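PDB 5UX5: BIFUNCTIONAL PROTEIN Proline utilization A (PutA) from Corynebacterium freiburgense, which probably oxidises proline to glutamate in two steps, pairing an FAD-dependent proline dehydrogenase with an NAD-dependent aldehyde dehydrogenase in one chain. Local coordinates for residues 528-542 and 553-565. Residues are numbered along the deposited sequence; the frame is centred on the assembly and turned at random.
Sequences ADELENIRQDLLGVM and ADPEVSEAIDFAR
Arg535 leaves its helix with CG anti to the backbone N (chi1 174°), runs straight to CD and bends at chi3 (-58°), which lays its guanidinium across 553-565 beside Asp554, Val557 and Ser558. Its NH1 and NH2 converge end-on on one atom, Ser558 OG, at 3.2 and 3.0 Å, close to the guanidinium plane. NH1 also forms a salt bridge with Asp554 OD1 at 2.8 Å, approaching from well above the carboxylate plane. The NE-NH2 edge is taken side-on by Glu532, whose OE1 and OE2 use their syn lone pairs towards NE and NH2 in nearly straight bonds. Three hydrogen-bonded acceptors in the guanidinium plane (Ser558 OG, Glu532 OE1 and OE2), with Asp554 OD1 tilted from it and Val557 CG1 3.8 Å over the centre of one face, fix both position and rotation of the group. Ser472 and Asp471, hydrogen-bonded to Asp554 and Ser558 respectively, tie this network to a neighbouring loop.

The setting is three successive helices in the aldehyde dehydrogenase part of PutA, the first two packing on the third: 528-533 runs nearly antiparallel to 553-565, whereas 535-542, after the break at Ile534, crosses it at 129°.

Knobs-into-holes packing is seen where Val557 enters the hole formed by Arg535, Leu538, Leu539 and Met542, and where Ile561 sits among Ala528, Leu531, Glu532 and Arg535. At the latter, Ile561 CG1 meets Leu531 CB at 3.5 Å. Near the far end Arg565 covers Ala528, whose CB lies 3.5 Å above the guanidinium plane, while Arg565 NH2 reaches Asp529 OD1 at 3.2 Å in a salt bridge on the more exposed side.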
# COMPACT_ATOMS: atom_id res chain seq x y z
N ALA A 528 15.21 14.35 9.02
CA ALA A 528 13.99 13.56 9.02
C ALA A 528 12.98 14.09 10.04
O ALA A 528 11.78 14.15 9.76
CB ALA A 528 14.34 12.09 9.26
N ASP A 529 13.44 14.53 11.21
CA ASP A 529 12.53 15.14 12.18
C ASP A 529 11.86 16.38 11.60
O ASP A 529 10.65 16.57 11.76
CB ASP A 529 13.27 15.51 13.47
CG ASP A 529 13.65 14.30 14.31
OD1 ASP A 529 13.24 13.17 13.97
OD2 ASP A 529 14.36 14.49 15.32
N GLU A 530 12.65 17.24 10.91
CA GLU A 530 12.12 18.49 10.37
C GLU A 530 11.22 18.25 9.16
O GLU A 530 10.25 18.99 8.96
CB GLU A 530 13.25 19.43 9.96
CG GLU A 530 14.07 19.99 11.11
CD GLU A 530 13.26 20.92 11.97
OE1 GLU A 530 12.12 21.27 11.59
OE2 GLU A 530 13.77 21.29 13.05
N LEU A 531 11.50 17.24 8.36
CA LEU A 531 10.57 16.93 7.28
C LEU A 531 9.21 16.59 7.85
O LEU A 531 8.19 17.06 7.35
CB LEU A 531 11.11 15.78 6.42
CG LEU A 531 12.21 16.16 5.45
CD1 LEU A 531 12.76 14.93 4.80
CD2 LEU A 531 11.62 17.07 4.41
N GLU A 532 9.18 15.80 8.94
CA GLU A 532 7.92 15.42 9.57
C GLU A 532 7.12 16.64 10.03
O GLU A 532 5.90 16.70 9.84
CB GLU A 532 8.19 14.46 10.73
CG GLU A 532 6.96 13.82 11.31
CD GLU A 532 6.16 13.01 10.28
OE1 GLU A 532 5.15 13.57 9.77
OE2 GLU A 532 6.56 11.85 9.97
N ASN A 533 7.81 17.66 10.58
CA ASN A 533 7.16 18.87 11.07
C ASN A 533 6.48 19.66 9.96
O ASN A 533 5.51 20.39 10.23
CB ASN A 533 8.18 19.77 11.77
CG ASN A 533 8.80 19.12 12.98
OD1 ASN A 533 8.21 18.23 13.59
ND2 ASN A 533 10.01 19.52 13.31
N ILE A 534 6.99 19.61 8.74
CA ILE A 534 6.37 20.29 7.62
C ILE A 534 5.63 19.31 6.70
O ILE A 534 5.39 19.63 5.53
CB ILE A 534 7.38 21.15 6.85
CG1 ILE A 534 8.55 20.31 6.35
CG2 ILE A 534 7.84 22.32 7.65
CD1 ILE A 534 9.44 21.09 5.45
N ARG A 535 5.24 18.13 7.21
CA ARG A 535 4.48 17.21 6.38
C ARG A 535 3.28 17.90 5.75
O ARG A 535 2.96 17.69 4.58
CB ARG A 535 4.01 15.98 7.18
CG ARG A 535 3.09 15.09 6.34
CD ARG A 535 2.59 13.83 7.03
NE ARG A 535 3.68 12.96 7.49
CZ ARG A 535 4.10 11.88 6.84
NH1 ARG A 535 3.53 11.53 5.70
NH2 ARG A 535 5.09 11.15 7.35
N GLN A 536 2.62 18.78 6.51
CA GLN A 536 1.44 19.42 5.95
C GLN A 536 1.79 20.52 4.97
O GLN A 536 1.07 20.71 3.99
CB GLN A 536 0.54 19.94 7.07
CG GLN A 536 -0.46 18.88 7.46
CD GLN A 536 -0.61 18.73 8.94
OE1 GLN A 536 -1.16 19.60 9.64
NE2 GLN A 536 -0.11 17.60 9.45
N ASP A 537 2.88 21.24 5.20
CA ASP A 537 3.37 22.15 4.17
C ASP A 537 3.75 21.38 2.90
O ASP A 537 3.47 21.84 1.78
CB ASP A 537 4.55 22.96 4.70
CG ASP A 537 4.17 23.88 5.83
OD1 ASP A 537 3.55 24.92 5.54
OD2 ASP A 537 4.50 23.58 7.00
N LEU A 538 4.40 20.21 3.05
CA LEU A 538 4.75 19.46 1.85
C LEU A 538 3.50 19.02 1.13
O LEU A 538 3.41 19.12 -0.09
CB LEU A 538 5.66 18.27 2.17
CG LEU A 538 7.08 18.59 2.70
CD1 LEU A 538 7.81 17.33 3.12
CD2 LEU A 538 7.88 19.37 1.72
N LEU A 539 2.50 18.53 1.87
CA LEU A 539 1.24 18.12 1.25
C LEU A 539 0.59 19.29 0.50
O LEU A 539 0.10 19.13 -0.63
CB LEU A 539 0.30 17.54 2.30
CG LEU A 539 0.79 16.20 2.88
CD1 LEU A 539 -0.15 15.63 3.93
CD2 LEU A 539 1.03 15.19 1.77
N GLY A 540 0.59 20.47 1.12
CA GLY A 540 0.06 21.64 0.46
C GLY A 540 0.68 21.90 -0.90
O GLY A 540 -0.03 22.14 -1.88
N VAL A 541 2.01 21.88 -0.98
CA VAL A 541 2.63 22.20 -2.27
C VAL A 541 2.53 21.03 -3.25
O VAL A 541 2.42 21.24 -4.46
CB VAL A 541 4.09 22.66 -2.12
CG1 VAL A 541 5.01 21.49 -1.76
CG2 VAL A 541 4.54 23.39 -3.40
N MET A 542 2.55 19.79 -2.75
CA MET A 542 2.47 18.65 -3.64
C MET A 542 1.10 18.51 -4.26
O MET A 542 0.99 18.06 -5.40
CB MET A 542 2.83 17.37 -2.90
CG MET A 542 4.25 17.36 -2.48
SD MET A 542 4.65 16.14 -1.22
CE MET A 542 4.89 14.68 -2.21
N ALA A 553 0.40 11.72 -2.30
CA ALA A 553 1.49 12.56 -1.82
C ALA A 553 1.96 12.18 -0.40
O ALA A 553 3.15 12.28 -0.11
CB ALA A 553 1.08 14.02 -1.89
N ASP A 554 1.03 11.80 0.50
CA ASP A 554 1.39 11.52 1.89
C ASP A 554 2.39 10.38 2.07
O ASP A 554 3.34 10.56 2.85
CB ASP A 554 0.12 11.29 2.71
CG ASP A 554 0.39 11.13 4.22
OD1 ASP A 554 0.87 12.09 4.87
OD2 ASP A 554 0.05 10.05 4.76
N PRO A 555 2.27 9.21 1.43
CA PRO A 555 3.34 8.20 1.57
C PRO A 555 4.67 8.68 1.03
O PRO A 555 5.72 8.18 1.45
CB PRO A 555 2.84 7.00 0.75
CG PRO A 555 1.41 7.21 0.58
CD PRO A 555 1.17 8.70 0.58
N GLU A 556 4.65 9.64 0.10
CA GLU A 556 5.88 10.15 -0.47
C GLU A 556 6.66 10.95 0.55
O GLU A 556 7.90 10.93 0.55
CB GLU A 556 5.59 11.00 -1.71
CG GLU A 556 6.86 11.36 -2.42
CD GLU A 556 6.69 12.27 -3.60
OE1 GLU A 556 5.62 12.24 -4.24
OE2 GLU A 556 7.66 12.98 -3.90
N VAL A 557 5.95 11.68 1.41
CA VAL A 557 6.61 12.39 2.51
C VAL A 557 7.21 11.38 3.47
O VAL A 557 8.28 11.60 4.05
CB VAL A 557 5.62 13.36 3.18
CG1 VAL A 557 6.24 13.99 4.44
CG2 VAL A 557 5.19 14.42 2.18
N SER A 558 6.53 10.25 3.67
CA SER A 558 7.11 9.21 4.50
C SER A 558 8.37 8.65 3.86
O SER A 558 9.37 8.43 4.56
CB SER A 558 6.10 8.12 4.77
OG SER A 558 5.08 8.69 5.57
N GLU A 559 8.34 8.44 2.53
CA GLU A 559 9.52 7.96 1.83
C GLU A 559 10.68 8.94 2.01
O GLU A 559 11.83 8.52 2.24
CB GLU A 559 9.20 7.73 0.35
CG GLU A 559 10.18 6.79 -0.40
CD GLU A 559 9.80 6.52 -1.86
OE1 GLU A 559 9.05 7.33 -2.43
OE2 GLU A 559 10.22 5.50 -2.45
N ALA A 560 10.40 10.24 1.93
CA ALA A 560 11.48 11.21 2.07
C ALA A 560 12.05 11.19 3.48
O ALA A 560 13.26 11.36 3.66
CB ALA A 560 10.98 12.62 1.71
N ILE A 561 11.21 11.00 4.48
CA ILE A 561 11.73 10.86 5.84
C ILE A 561 12.52 9.56 5.98
O ILE A 561 13.62 9.53 6.56
CB ILE A 561 10.58 11.01 6.85
CG1 ILE A 561 10.01 12.43 6.71
CG2 ILE A 561 11.08 10.80 8.27
CD1 ILE A 561 8.72 12.72 7.44
N ASP A 562 11.99 8.46 5.45
CA ASP A 562 12.68 7.18 5.55
C ASP A 562 14.05 7.22 4.88
O ASP A 562 15.00 6.63 5.39
CB ASP A 562 11.83 6.06 4.94
CG ASP A 562 10.64 5.67 5.82
OD1 ASP A 562 10.49 6.19 6.95
OD2 ASP A 562 9.85 4.81 5.37
N PHE A 563 14.18 7.89 3.72
CA PHE A 563 15.49 7.96 3.09
C PHE A 563 16.53 8.57 4.03
O PHE A 563 17.66 8.09 4.11
CB PHE A 563 15.45 8.73 1.77
CG PHE A 563 14.90 7.95 0.61
CD1 PHE A 563 15.28 6.63 0.39
CD2 PHE A 563 13.98 8.53 -0.27
CE1 PHE A 563 14.75 5.90 -0.71
CE2 PHE A 563 13.43 7.81 -1.35
CZ PHE A 563 13.81 6.50 -1.58
N ALA A 564 16.16 9.63 4.75
CA ALA A 564 17.12 10.26 5.66
C ALA A 564 17.56 9.30 6.75
O ALA A 564 18.75 9.18 7.04
CB ALA A 564 16.52 11.53 6.26
N ARG A 565 16.62 8.58 7.37
CA ARG A 565 16.98 7.67 8.45
C ARG A 565 17.71 6.44 7.94
O ARG A 565 18.73 6.03 8.50
CB ARG A 565 15.73 7.26 9.23
CG ARG A 565 15.13 8.41 10.02
CD ARG A 565 14.37 7.93 11.26
NE ARG A 565 13.16 8.73 11.40
CZ ARG A 565 13.11 9.94 11.94
NH1 ARG A 565 11.95 10.58 11.97
NH2 ARG A 565 14.22 10.50 12.45